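Local coordinates for protein aspartate aminotransferase (Plasmodium falciparum, PDB 3K7Y) that probably catalyses the reversible, pyridoxal-phosphate-dependent transfer of an amino group from L-aspartate to 2-oxoglutarate, giving oxaloacetate and L-glutamate, and works as a homodimer, at residues A[39-42]-A[46-49]; A[54-59]-A[290-295]; A[67-72]-A[100-105]; A[79-84]-A[258-263]; A[249-254]-A[295-300]. All coordinates share one frame; numbering follows the deposited sequence.

Contact 1: A[39-42]-A[46-49]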
# COMPACT_ATOMS: atom_id res chain seq x y z
N CYS A 39 0.84 19.00 10.09
CA CYS A 39 0.91 20.44 10.20
C CYS A 39 -0.47 21.00 10.58
O CYS A 39 -1.48 20.70 9.93
CB CYS A 39 1.43 21.02 8.89
SG CYS A 39 0.72 22.59 8.44
N CYS A 40 -0.51 21.81 11.65
CA CYS A 40 -1.77 22.33 12.21
C CYS A 40 -2.21 23.69 11.66
O CYS A 40 -1.38 24.54 11.32
CB CYS A 40 -1.72 22.39 13.75
SG CYS A 40 -2.02 20.78 14.58
N ASN A 41 -3.52 23.87 11.57
CA ASN A 41 -4.15 25.11 11.11
C ASN A 41 -4.05 26.22 12.19
O ASN A 41 -3.38 26.04 13.21
CB ASN A 41 -5.61 24.83 10.75
CG ASN A 41 -6.15 25.74 9.65
OD1 ASN A 41 -7.27 25.54 9.19
ND2 ASN A 41 -5.36 26.73 9.23
N ASP A 42 -4.71 27.36 11.95
CA ASP A 42 -4.81 28.44 12.94
C ASP A 42 -5.57 27.97 14.18
O ASP A 42 -5.24 28.36 15.30
CB ASP A 42 -5.51 29.67 12.34
CG ASP A 42 -4.78 30.25 11.14
OD1 ASP A 42 -3.54 30.36 11.19
OD2 ASP A 42 -5.45 30.60 10.15
N LEU A 46 -6.08 19.84 11.95
CA LEU A 46 -5.36 19.48 10.72
C LEU A 46 -5.61 20.40 9.52
O LEU A 46 -6.72 20.89 9.32
CB LEU A 46 -5.65 18.04 10.31
CG LEU A 46 -4.94 17.57 9.04
CD1 LEU A 46 -3.45 17.36 9.31
CD2 LEU A 46 -5.58 16.31 8.46
N HIS A 47 -4.56 20.61 8.74
CA HIS A 47 -4.62 21.50 7.58
C HIS A 47 -5.16 20.83 6.32
O HIS A 47 -5.06 19.61 6.17
CB HIS A 47 -3.23 22.08 7.29
CG HIS A 47 -3.21 23.00 6.12
ND1 HIS A 47 -2.47 22.75 4.98
CD2 HIS A 47 -3.86 24.17 5.88
CE1 HIS A 47 -2.64 23.73 4.12
NE2 HIS A 47 -3.48 24.61 4.64
N ILE A 48 -5.72 21.65 5.42
CA ILE A 48 -6.03 21.23 4.06
C ILE A 48 -6.24 22.40 3.09
O ILE A 48 -6.92 23.35 3.43
CB ILE A 48 -7.22 20.19 3.99
CG1 ILE A 48 -7.24 19.47 2.62
CG2 ILE A 48 -8.56 20.84 4.39
CD1 ILE A 48 -7.24 17.98 2.72
N PHE A 49 -5.66 22.30 1.90
CA PHE A 49 -5.80 23.31 0.85
C PHE A 49 -7.22 23.40 0.27
O PHE A 49 -8.08 22.59 0.60
CB PHE A 49 -4.81 23.01 -0.27
CG PHE A 49 -3.38 23.15 0.13
CD1 PHE A 49 -2.72 24.36 -0.03
CD2 PHE A 49 -2.69 22.08 0.66
CE1 PHE A 49 -1.38 24.49 0.35
CE2 PHE A 49 -1.36 22.19 1.04
CZ PHE A 49 -0.70 23.39 0.88
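C39 and H47 make the one backbone hydrogen bond of this contact, and it is weak: H47 N gives its hydrogen to C39 O at 3.3 Å, with the N-H...O angle bent to 138°. C40 and L46 form a single beta bridge, their CA atoms 4.8 Å apart, in a hairpin-like loop too short and irregular to count as paired strands.

Side-chain contacts lie beside that bond. C39 SG lies 4.1 Å from H47 CB and approaches the imidazole obliquely, 5.2 Å from SG to the ring centroid, a sulfur-aromatic contact over neither a clear face nor a clear edge. L46 directs its CB away, but the leucine chain folds back (chi2 73°), and CD1 comes to 3.9 Å from C39 O. With CG of H47 anti to the backbone N (chi1 180°), the ring continues past C39 to F49, where H47 CE1 sits 3.6 Å above the centre of the phenyl plane.

Outside the pair, C39 N is hydrogen-bonded to Y254 OH, and L46 packs on Y254 of its own chain and on K66 of the second subunit. The loop thus leans on the active-site region, the side chain of C39 being about 5 Å from that of K249. With one bent hydrogen bond and mainly sulfur, methyl and ring contacts, the two segments are joined more by packing than by polar pairing.

Contact 2: A[54-59]-A[290-295]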
# COMPACT_ATOMS: atom_id res chain seq x y z
N ASN A 54 -10.70 20.99 -4.38
CA ASN A 54 -11.21 21.15 -5.73
C ASN A 54 -10.75 20.03 -6.67
O ASN A 54 -11.54 19.52 -7.47
CB ASN A 54 -10.87 22.53 -6.29
CG ASN A 54 -11.58 23.65 -5.54
OD1 ASN A 54 -11.19 24.81 -5.64
ND2 ASN A 54 -12.62 23.31 -4.78
N ALA A 55 -9.49 19.64 -6.56
CA ALA A 55 -9.00 18.46 -7.26
C ALA A 55 -9.90 17.27 -6.93
O ALA A 55 -10.30 16.52 -7.81
CB ALA A 55 -7.54 18.18 -6.91
N ASP A 56 -10.23 17.12 -5.65
CA ASP A 56 -11.15 16.06 -5.22
C ASP A 56 -12.45 16.07 -6.01
O ASP A 56 -12.80 15.08 -6.65
CB ASP A 56 -11.42 16.12 -3.72
CG ASP A 56 -10.95 14.87 -2.99
OD1 ASP A 56 -10.71 13.84 -3.65
OD2 ASP A 56 -10.84 14.91 -1.75
N LYS A 57 -13.16 17.20 -5.96
CA LYS A 57 -14.40 17.37 -6.73
C LYS A 57 -14.16 17.06 -8.20
O LYS A 57 -14.81 16.17 -8.75
CB LYS A 57 -14.97 18.79 -6.57
CG LYS A 57 -15.86 18.96 -5.34
CD LYS A 57 -16.52 20.34 -5.29
CE LYS A 57 -15.71 21.32 -4.44
NZ LYS A 57 -16.42 22.63 -4.28
N LEU A 58 -13.23 17.77 -8.82
CA LEU A 58 -12.82 17.51 -10.19
C LEU A 58 -12.71 16.03 -10.53
O LEU A 58 -13.09 15.61 -11.63
CB LEU A 58 -11.47 18.19 -10.49
CG LEU A 58 -11.43 19.55 -11.20
CD1 LEU A 58 -12.34 19.57 -12.43
CD2 LEU A 58 -11.78 20.68 -10.25
N VAL A 59 -12.19 15.24 -9.60
CA VAL A 59 -11.93 13.82 -9.84
C VAL A 59 -13.18 12.95 -9.88
O VAL A 59 -13.25 12.00 -10.66
CB VAL A 59 -10.92 13.25 -8.82
CG1 VAL A 59 -11.04 11.73 -8.71
CG2 VAL A 59 -9.52 13.65 -9.23
N VAL A 290 -2.99 2.84 -5.54
CA VAL A 290 -4.34 3.43 -5.48
C VAL A 290 -4.65 4.37 -6.65
O VAL A 290 -3.91 5.34 -6.93
CB VAL A 290 -4.59 4.11 -4.11
CG1 VAL A 290 -5.98 4.79 -4.07
CG2 VAL A 290 -4.46 3.08 -3.01
N ILE A 291 -5.74 4.08 -7.34
CA ILE A 291 -6.11 4.82 -8.53
C ILE A 291 -6.68 6.20 -8.17
O ILE A 291 -6.40 7.18 -8.84
CB ILE A 291 -7.03 3.95 -9.43
CG1 ILE A 291 -6.83 4.28 -10.92
CG2 ILE A 291 -8.46 3.94 -8.93
CD1 ILE A 291 -8.02 4.79 -11.64
N HIS A 292 -7.43 6.27 -7.07
CA HIS A 292 -7.98 7.54 -6.61
C HIS A 292 -6.90 8.57 -6.36
O HIS A 292 -6.96 9.68 -6.88
CB HIS A 292 -8.81 7.36 -5.34
CG HIS A 292 -9.08 8.64 -4.61
ND1 HIS A 292 -10.12 9.49 -4.94
CD2 HIS A 292 -8.44 9.22 -3.57
CE1 HIS A 292 -10.11 10.52 -4.13
NE2 HIS A 292 -9.10 10.39 -3.29
N THR A 293 -5.92 8.20 -5.54
CA THR A 293 -4.90 9.15 -5.15
C THR A 293 -4.05 9.48 -6.36
O THR A 293 -3.50 10.56 -6.45
CB THR A 293 -4.12 8.73 -3.87
OG1 THR A 293 -3.32 7.58 -4.14
CG2 THR A 293 -5.09 8.36 -2.75
N ASN A 294 -4.00 8.58 -7.33
CA ASN A 294 -3.34 8.89 -8.59
C ASN A 294 -4.06 9.99 -9.32
O ASN A 294 -3.46 10.99 -9.69
CB ASN A 294 -3.26 7.67 -9.49
CG ASN A 294 -2.66 7.98 -10.85
OD1 ASN A 294 -3.18 8.81 -11.59
ND2 ASN A 294 -1.55 7.32 -11.17
N ARG A 295 -5.36 9.80 -9.52
CA ARG A 295 -6.23 10.81 -10.15
C ARG A 295 -6.22 12.18 -9.44
O ARG A 295 -6.00 13.20 -10.10
CB ARG A 295 -7.66 10.27 -10.30
CG ARG A 295 -7.78 9.08 -11.27
CD ARG A 295 -9.13 8.37 -11.18
NE ARG A 295 -9.37 7.52 -12.35
CZ ARG A 295 -10.42 6.71 -12.50
NH1 ARG A 295 -11.35 6.61 -11.56
NH2 ARG A 295 -10.54 5.99 -13.61
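V59 and R295 supply the apolar part of this helix-helix contact. V59 CG2 rests on the backbone of R295, 3.6 Å from R295 C, and both V59 methyls reach R295 CB, CG2 and CG1 each at 4.0 Å. The side chains cross at about a right angle. R295 touches V59 with its root alone; its chain runs extended from CG to NE and carries the guanidinium away, to where NH2 bonds to the backbone O of E65.

Polar groups meet one turn earlier on each helix. D56 OD1 approaches the edge of the H292 imidazole near its plane, 3.4 Å from H292 CE1, with carboxylate and ring planes 39° apart. With CG anti to the backbone N (chi1 164°), the H292 ring is carried towards helix 50-62. The stronger partner of the carboxylate is K66 of the second subunit, whose NZ forms a salt bridge with D56 OD2, while the H292 ring stacks on H292 of that subunit.

The short helix axes come within 10.4 Å at 117°. Helices 50-62 and 291-302 so meet beside the subunit boundary, an arrangement that fits the homodimer of class I aminotransferases, whose active sites are built at that interface.

Contact 3: A[67-72]-A[100-105]. With PLP (pyridoxal-5'-phosphate), chain B; PLP (pyridoxal-5'-phosphate), chain C.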
# COMPACT_ATOMS: atom_id res chain seq x y z
N PRO A 67 -10.18 1.13 -12.70
CA PRO A 67 -9.28 0.04 -13.11
C PRO A 67 -8.01 -0.14 -12.26
O PRO A 67 -7.51 0.82 -11.65
CB PRO A 67 -8.87 0.44 -14.53
CG PRO A 67 -9.73 1.60 -14.89
CD PRO A 67 -10.10 2.26 -13.63
N TYR A 68 -7.51 -1.37 -12.23
CA TYR A 68 -6.17 -1.68 -11.75
C TYR A 68 -5.13 -0.88 -12.53
O TYR A 68 -5.22 -0.79 -13.76
CB TYR A 68 -5.87 -3.15 -12.03
CG TYR A 68 -6.49 -4.18 -11.15
CD1 TYR A 68 -6.52 -4.03 -9.77
CD2 TYR A 68 -7.01 -5.36 -11.69
CE1 TYR A 68 -7.08 -5.01 -8.95
CE2 TYR A 68 -7.58 -6.35 -10.88
CZ TYR A 68 -7.60 -6.17 -9.51
OH TYR A 68 -8.13 -7.12 -8.68
N LEU A 69 -4.13 -0.33 -11.83
CA LEU A 69 -3.00 0.36 -12.47
C LEU A 69 -1.83 -0.55 -12.92
O LEU A 69 -1.05 -1.06 -12.10
CB LEU A 69 -2.49 1.50 -11.58
CG LEU A 69 -3.39 2.74 -11.52
CD1 LEU A 69 -2.81 3.82 -10.59
CD2 LEU A 69 -3.65 3.32 -12.91
N LEU A 70 -1.69 -0.68 -14.24
CA LEU A 70 -0.92 -1.75 -14.92
C LEU A 70 0.50 -2.09 -14.43
O LEU A 70 0.75 -3.25 -14.15
CB LEU A 70 -0.89 -1.55 -16.47
CG LEU A 70 -1.87 -0.68 -17.29
CD1 LEU A 70 -1.35 -0.49 -18.73
CD2 LEU A 70 -3.31 -1.21 -17.29
N GLY A 71 1.44 -1.15 -14.31
CA GLY A 71 1.26 0.29 -14.45
C GLY A 71 2.16 0.90 -13.38
O GLY A 71 3.16 1.57 -13.69
N ASN A 72 1.81 0.61 -12.13
CA ASN A 72 2.49 1.17 -10.97
C ASN A 72 2.58 2.68 -11.05
O ASN A 72 3.55 3.30 -10.57
CB ASN A 72 3.86 0.54 -10.79
CG ASN A 72 3.78 -0.85 -10.20
OD1 ASN A 72 4.54 -1.74 -10.56
ND2 ASN A 72 2.85 -1.04 -9.26
N THR A 100 10.04 6.40 -13.06
CA THR A 100 9.30 6.75 -11.86
C THR A 100 8.06 5.88 -11.69
O THR A 100 7.51 5.38 -12.68
CB THR A 100 8.96 8.25 -11.79
OG1 THR A 100 7.58 8.42 -11.45
CG2 THR A 100 9.23 8.93 -13.14
N ILE A 101 7.64 5.72 -10.44
CA ILE A 101 6.57 4.79 -10.05
C ILE A 101 5.76 5.38 -8.90
O ILE A 101 6.32 6.08 -8.05
CB ILE A 101 7.19 3.45 -9.65
CG1 ILE A 101 7.12 2.50 -10.83
CG2 ILE A 101 6.54 2.82 -8.40
CD1 ILE A 101 8.17 1.46 -10.82
N GLN A 102 4.46 5.11 -8.87
CA GLN A 102 3.59 5.63 -7.81
C GLN A 102 3.64 4.71 -6.58
O GLN A 102 3.41 3.51 -6.70
CB GLN A 102 2.15 5.76 -8.30
CG GLN A 102 1.16 6.19 -7.21
CD GLN A 102 -0.30 6.19 -7.69
OE1 GLN A 102 -0.60 6.51 -8.84
NE2 GLN A 102 -1.22 5.84 -6.78
N CYS A 103 3.92 5.27 -5.40
CA CYS A 103 3.98 4.43 -4.22
C CYS A 103 2.98 4.86 -3.17
O CYS A 103 2.22 5.81 -3.37
CB CYS A 103 5.38 4.45 -3.64
SG CYS A 103 6.59 3.92 -4.83
N ILE A 104 3.00 4.17 -2.03
CA ILE A 104 2.10 4.48 -0.95
C ILE A 104 2.78 5.47 0.01
O ILE A 104 3.28 5.10 1.09
CB ILE A 104 1.62 3.18 -0.31
CG1 ILE A 104 0.79 2.43 -1.33
CG2 ILE A 104 0.73 3.41 0.88
CD1 ILE A 104 1.02 0.95 -1.27
N GLY A 105 2.81 6.73 -0.41
CA GLY A 105 3.46 7.77 0.36
C GLY A 105 4.96 7.66 0.25
O GLY A 105 5.48 6.78 -0.46
N1 PLP B . -7.04 -13.98 -3.76
C2 PLP B . -7.62 -14.47 -4.90
C2A PLP B . -8.03 -15.89 -4.92
C3 PLP B . -7.82 -13.64 -5.99
O3 PLP B . -8.41 -14.12 -7.13
C4 PLP B . -7.42 -12.30 -5.93
C4A PLP B . -7.78 -11.41 -7.07
O4A PLP B . -8.84 -10.76 -7.02
C5 PLP B . -6.83 -11.79 -4.76
C6 PLP B . -6.64 -12.65 -3.68
C5A PLP B . -6.34 -10.35 -4.59
O4P PLP B . -7.24 -9.32 -4.94
P PLP B . -6.77 -7.77 -4.96
O1P PLP B . -7.91 -6.84 -4.68
O2P PLP B . -6.30 -7.42 -6.35
O3P PLP B . -5.69 -7.60 -3.90
N1 PLP C . 10.81 10.85 4.95
C2 PLP C . 10.79 11.84 5.91
C2A PLP C . 12.05 12.56 6.20
C3 PLP C . 9.60 12.15 6.56
O3 PLP C . 9.58 13.15 7.50
C4 PLP C . 8.44 11.45 6.25
C4A PLP C . 7.16 11.93 6.88
O4A PLP C . 6.45 12.74 6.26
C5 PLP C . 8.44 10.45 5.27
C6 PLP C . 9.65 10.15 4.63
C5A PLP C . 7.22 9.61 4.87
O4P PLP C . 6.04 10.32 4.55
P PLP C . 4.65 9.52 4.29
O1P PLP C . 3.75 10.29 3.36
O2P PLP C . 3.89 9.42 5.58
O3P PLP C . 4.99 8.18 3.68
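In the large domain of this fold type I PLP enzyme, N72 and Q102 tie a loop that reaches the partner's active site to strand 98-104, which lies at the edge of the chain's main beta-sheet. Q102 N donates to N72 O at 2.6 Å in a nearly straight bond (N-H...O 166°), the donor tilted 27° from the carbonyl plane. Beside it, N72 CB packs 3.8 Å from I101 CG1. Q102, extended beyond CG, crosses L69 at about a right angle, and its OE1 comes within 3.9 Å of L69 CD1. That amide is held at both ends by the start of helix 291-302: OE1 accepts from N294 ND2, and NE2 donates to O of the N-cap residue V290.

The strand runs on to G105, which lines this chain's own PLP pocket, G105 C lying 3.5 Å from O3P. The loop serves the other site: Y68 OH is hydrogen-bonded to K249 NZ of the second subunit and stands 3.0 Å from O2P of the PLP bound there.

Contact 4: A[79-84]-A[258-263]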
# COMPACT_ATOMS: atom_id res chain seq x y z
N THR A 79 5.15 12.02 -15.37
CA THR A 79 5.76 13.23 -15.96
C THR A 79 5.44 14.46 -15.15
O THR A 79 6.34 15.24 -14.86
CB THR A 79 5.44 13.51 -17.48
OG1 THR A 79 4.04 13.71 -17.68
CG2 THR A 79 5.97 12.38 -18.41
N LEU A 80 4.17 14.64 -14.79
CA LEU A 80 3.74 15.76 -13.96
C LEU A 80 4.55 15.82 -12.67
O LEU A 80 5.06 16.87 -12.29
CB LEU A 80 2.26 15.64 -13.62
CG LEU A 80 1.30 16.13 -14.69
CD1 LEU A 80 -0.06 15.53 -14.43
CD2 LEU A 80 1.23 17.65 -14.71
N THR A 81 4.66 14.67 -12.02
CA THR A 81 5.34 14.50 -10.74
C THR A 81 6.82 14.87 -10.82
O THR A 81 7.30 15.67 -10.04
CB THR A 81 5.14 13.04 -10.23
OG1 THR A 81 3.88 12.95 -9.56
CG2 THR A 81 6.22 12.62 -9.29
N GLN A 82 7.51 14.30 -11.80
CA GLN A 82 8.94 14.50 -11.88
C GLN A 82 9.31 15.92 -12.30
O GLN A 82 10.44 16.36 -12.07
CB GLN A 82 9.63 13.44 -12.74
CG GLN A 82 9.03 13.26 -14.09
CD GLN A 82 9.80 12.28 -14.94
OE1 GLN A 82 10.58 11.47 -14.43
NE2 GLN A 82 9.59 12.34 -16.26
N ASN A 83 8.37 16.65 -12.88
CA ASN A 83 8.57 18.09 -13.08
C ASN A 83 8.98 18.75 -11.76
O ASN A 83 9.95 19.51 -11.71
CB ASN A 83 7.31 18.76 -13.65
CG ASN A 83 7.55 20.21 -14.07
OD1 ASN A 83 7.70 20.49 -15.26
ND2 ASN A 83 7.60 21.12 -13.10
N LEU A 84 8.26 18.41 -10.69
CA LEU A 84 8.46 19.05 -9.41
C LEU A 84 9.88 18.88 -8.89
O LEU A 84 10.41 19.80 -8.29
CB LEU A 84 7.44 18.56 -8.38
CG LEU A 84 5.97 18.80 -8.73
CD1 LEU A 84 5.07 18.34 -7.58
CD2 LEU A 84 5.73 20.26 -9.03
N ALA A 258 -0.01 9.56 -0.63
CA ALA A 258 0.53 9.90 -1.96
C ALA A 258 2.07 10.00 -1.95
O ALA A 258 2.65 10.81 -1.20
CB ALA A 258 -0.09 11.18 -2.50
N GLY A 259 2.73 9.16 -2.76
CA GLY A 259 4.19 9.20 -2.90
C GLY A 259 4.72 8.71 -4.24
O GLY A 259 4.02 8.02 -4.98
N ALA A 260 5.97 9.03 -4.54
CA ALA A 260 6.60 8.58 -5.77
C ALA A 260 8.04 8.12 -5.55
O ALA A 260 8.65 8.47 -4.55
CB ALA A 260 6.53 9.67 -6.80
N LEU A 261 8.57 7.33 -6.49
CA LEU A 261 9.97 6.87 -6.48
C LEU A 261 10.62 7.19 -7.82
O LEU A 261 10.16 6.70 -8.85
CB LEU A 261 10.01 5.35 -6.29
CG LEU A 261 11.14 4.58 -5.56
CD1 LEU A 261 11.32 3.15 -6.10
CD2 LEU A 261 12.49 5.32 -5.55
N HIS A 262 11.69 7.98 -7.83
CA HIS A 262 12.39 8.28 -9.07
C HIS A 262 13.78 7.67 -9.10
O HIS A 262 14.58 7.87 -8.18
CB HIS A 262 12.49 9.79 -9.29
CG HIS A 262 11.17 10.49 -9.17
ND1 HIS A 262 10.24 10.49 -10.19
CD2 HIS A 262 10.62 11.18 -8.15
CE1 HIS A 262 9.17 11.17 -9.79
NE2 HIS A 262 9.38 11.60 -8.56
N ILE A 263 14.06 6.90 -10.15
CA ILE A 263 15.39 6.33 -10.36
C ILE A 263 15.94 6.78 -11.70
O ILE A 263 15.29 6.63 -12.73
CB ILE A 263 15.41 4.78 -10.27
CG1 ILE A 263 14.97 4.32 -8.88
CG2 ILE A 263 16.81 4.24 -10.60
CD1 ILE A 263 14.74 2.86 -8.78
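T81 and H262 meet methyl to ring edge: T81 CG2 lies in the imidazole plane, 3.3 Å from H262 CE1 and 3.4 Å from H262 NE2. The threonine's chi1, measured to OG1, is -84°: OG1 sits beside the backbone N and anti to the carbonyl carbon, which leaves the methyl CG2 anti to the N and directed at the strand. H262 answers from the strand with CG anti to the carbonyl carbon (chi1 -51°), its ring reaching across to the helix.

The same T81 methyl also touches A260 CB at 3.9 Å, so it bridges two residues whose CB atoms both face the helix from one side of the strand. Q82 adds its root: Q82 CB approaches the H262 ring obliquely, 3.8 Å from CE1. Its CG sits between backbone N and carbonyl carbon, and the chain then extends towards T100 and I98 rather than over the imidazole.

The segment axes pass 10.0 Å apart at 77°, so helix 75-86 lies nearly crosswise on strand 258-264. That strand is flanked in the main sheet by 98-104 and 241-246, both antiparallel to it, while L80 and L84 pack on L301 of helix 291-302.

Contact 5: A[249-254]-A[295-300]. With PLP (pyridoxal-5'-phosphate), chain C.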
# COMPACT_ATOMS: atom_id res chain seq x y z
N LYS A 249 2.70 16.14 3.16
CA LYS A 249 2.68 17.51 3.69
C LYS A 249 2.54 18.63 2.64
O LYS A 249 1.85 19.62 2.87
CB LYS A 249 3.88 17.75 4.60
CG LYS A 249 3.76 17.05 5.95
CD LYS A 249 4.32 15.62 5.94
CE LYS A 249 4.24 15.00 7.34
NZ LYS A 249 4.68 13.58 7.39
N ASN A 250 3.21 18.45 1.50
CA ASN A 250 3.05 19.26 0.29
C ASN A 250 1.62 19.63 -0.08
O ASN A 250 1.28 20.82 -0.19
CB ASN A 250 3.62 18.49 -0.90
CG ASN A 250 5.09 18.66 -1.03
OD1 ASN A 250 5.64 19.73 -0.74
ND2 ASN A 250 5.76 17.59 -1.48
N MET A 251 0.82 18.60 -0.32
CA MET A 251 -0.57 18.75 -0.71
C MET A 251 -1.50 18.56 0.48
O MET A 251 -2.71 18.48 0.30
CB MET A 251 -0.91 17.67 -1.72
CG MET A 251 -0.80 18.08 -3.12
SD MET A 251 0.72 17.46 -3.76
CE MET A 251 0.54 17.96 -5.48
N SER A 252 -0.94 18.47 1.68
CA SER A 252 -1.71 18.12 2.88
C SER A 252 -2.47 16.79 2.73
O SER A 252 -3.50 16.60 3.38
CB SER A 252 -2.69 19.23 3.23
OG SER A 252 -3.91 19.02 2.52
N LEU A 253 -1.98 15.91 1.85
CA LEU A 253 -2.57 14.59 1.60
C LEU A 253 -2.02 13.54 2.55
O LEU A 253 -1.22 12.69 2.17
CB LEU A 253 -2.24 14.11 0.19
CG LEU A 253 -2.74 14.81 -1.06
CD1 LEU A 253 -2.13 14.14 -2.29
CD2 LEU A 253 -4.26 14.80 -1.12
N TYR A 254 -2.45 13.58 3.80
CA TYR A 254 -1.85 12.70 4.77
C TYR A 254 -2.30 11.25 4.57
O TYR A 254 -1.52 10.41 4.09
CB TYR A 254 -2.10 13.22 6.18
CG TYR A 254 -1.43 14.58 6.42
CD1 TYR A 254 -0.10 14.65 6.85
CD2 TYR A 254 -2.11 15.77 6.20
CE1 TYR A 254 0.52 15.89 7.07
CE2 TYR A 254 -1.50 16.99 6.41
CZ TYR A 254 -0.20 17.05 6.85
OH TYR A 254 0.40 18.28 7.05
N ARG A 295 -5.36 9.80 -9.52
CA ARG A 295 -6.23 10.81 -10.15
C ARG A 295 -6.22 12.18 -9.44
O ARG A 295 -6.00 13.20 -10.10
CB ARG A 295 -7.66 10.27 -10.30
CG ARG A 295 -7.78 9.08 -11.27
CD ARG A 295 -9.13 8.37 -11.18
NE ARG A 295 -9.37 7.52 -12.35
CZ ARG A 295 -10.42 6.71 -12.50
NH1 ARG A 295 -11.35 6.61 -11.56
NH2 ARG A 295 -10.54 5.99 -13.61
N ILE A 296 -6.43 12.23 -8.12
CA ILE A 296 -6.38 13.51 -7.37
C ILE A 296 -5.14 14.31 -7.72
O ILE A 296 -5.22 15.52 -7.90
CB ILE A 296 -6.37 13.32 -5.83
CG1 ILE A 296 -7.41 12.29 -5.38
CG2 ILE A 296 -6.55 14.66 -5.10
CD1 ILE A 296 -8.86 12.60 -5.78
N LEU A 297 -4.00 13.62 -7.81
CA LEU A 297 -2.72 14.27 -8.06
C LEU A 297 -2.57 14.84 -9.47
O LEU A 297 -2.23 16.01 -9.64
CB LEU A 297 -1.58 13.30 -7.76
CG LEU A 297 -0.48 14.02 -6.97
CD1 LEU A 297 0.02 13.13 -5.84
CD2 LEU A 297 0.64 14.54 -7.87
N CYS A 298 -2.82 14.01 -10.47
CA CYS A 298 -2.84 14.45 -11.86
C CYS A 298 -3.74 15.67 -12.08
O CYS A 298 -3.31 16.64 -12.71
CB CYS A 298 -3.26 13.32 -12.77
SG CYS A 298 -2.18 11.93 -12.63
N GLN A 299 -4.96 15.62 -11.56
CA GLN A 299 -5.93 16.70 -11.72
C GLN A 299 -5.40 18.04 -11.22
O GLN A 299 -5.39 19.03 -11.98
CB GLN A 299 -7.24 16.35 -11.02
CG GLN A 299 -8.48 17.00 -11.65
CD GLN A 299 -9.12 16.14 -12.74
OE1 GLN A 299 -8.45 15.68 -13.67
NE2 GLN A 299 -10.42 15.91 -12.63
N LEU A 300 -4.98 18.08 -9.95
CA LEU A 300 -4.37 19.29 -9.37
C LEU A 300 -3.19 19.76 -10.22
O LEU A 300 -3.24 20.82 -10.84
CB LEU A 300 -3.91 19.03 -7.92
CG LEU A 300 -3.27 20.22 -7.17
CD1 LEU A 300 -3.55 20.15 -5.68
CD2 LEU A 300 -1.77 20.33 -7.40
N1 PLP C . 10.81 10.85 4.95
C2 PLP C . 10.79 11.84 5.91
C2A PLP C . 12.05 12.56 6.20
C3 PLP C . 9.60 12.15 6.56
O3 PLP C . 9.58 13.15 7.50
C4 PLP C . 8.44 11.45 6.25
C4A PLP C . 7.16 11.93 6.88
O4A PLP C . 6.45 12.74 6.26
C5 PLP C . 8.44 10.45 5.27
C6 PLP C . 9.65 10.15 4.63
C5A PLP C . 7.22 9.61 4.87
O4P PLP C . 6.04 10.32 4.55
P PLP C . 4.65 9.52 4.29
O1P PLP C . 3.75 10.29 3.36
O2P PLP C . 3.89 9.42 5.58
O3P PLP C . 4.99 8.18 3.68
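No ring takes part where M251 and L253 meet L297 and L300; of the nearby flat groups, the W310 indole, from helix 304-335, borders this aliphatic patch. It is packed by both M251 and L300, and its NE1 donates to N250 O. Apart from the patch, on the cofactor side of the loop, the Y254 ring makes an edge-to-face contact with Y68 of the second subunit.

The patch itself is methyl against methyl. M251 bends at chi2 (101°), which brings its terminal CE to the helix, 3.8 Å from L300 CD2 and 4.2 Å from L297 CD2. M251 crosses L297 at about a right angle and L300 obliquely. L253 reaches the other branch of the same leucine, its CD1 lying 4.3 Å from L297 CD1, so L297 is touched by a different loop residue on each methyl.

This loop carries K249, a PLP-binding residue that, as in other class I aminotransferases, is probably the lysine forming the internal aldimine; the modelled distance from its NZ to the cofactor aldehyde is too short to be trusted. The M251 and L253 side chains turn from that cofactor-binding end towards helix 291-302.

Within the loop, S252 OG donates to M251 O at 2.6 Å, well to the side of the carbonyl (C=O...O angle 109°). L253 O, in turn, is hydrogen-bonded to OG of S248, just before K249.

Overall arrangement
Contacts 2 and 5 share R295 and both use helix 291-302, their centres 8 Å apart: the helix packs on helix 50-62 in one and on the K249 loop in the other. Contacts 3 and 4 are joined through neighbouring strands 98-104 and 258-264, with C103 N 2.8 Å from G259 O. Contact 4 reaches contact 5 where A258 CB packs 3.6 Å from L253 CD1. Contact 1 has its centre 14 Å from that of contact 5, and the two touch: I48 CG1 is 3.4 Å from S252 OG. Contacts 3 and 5 bear directly on PLP: 249-254 and 100-105 on this chain's cofactor, 67-72 on that of the second subunit. Contacts 1, 2, 3 and 5 all touch that subunit.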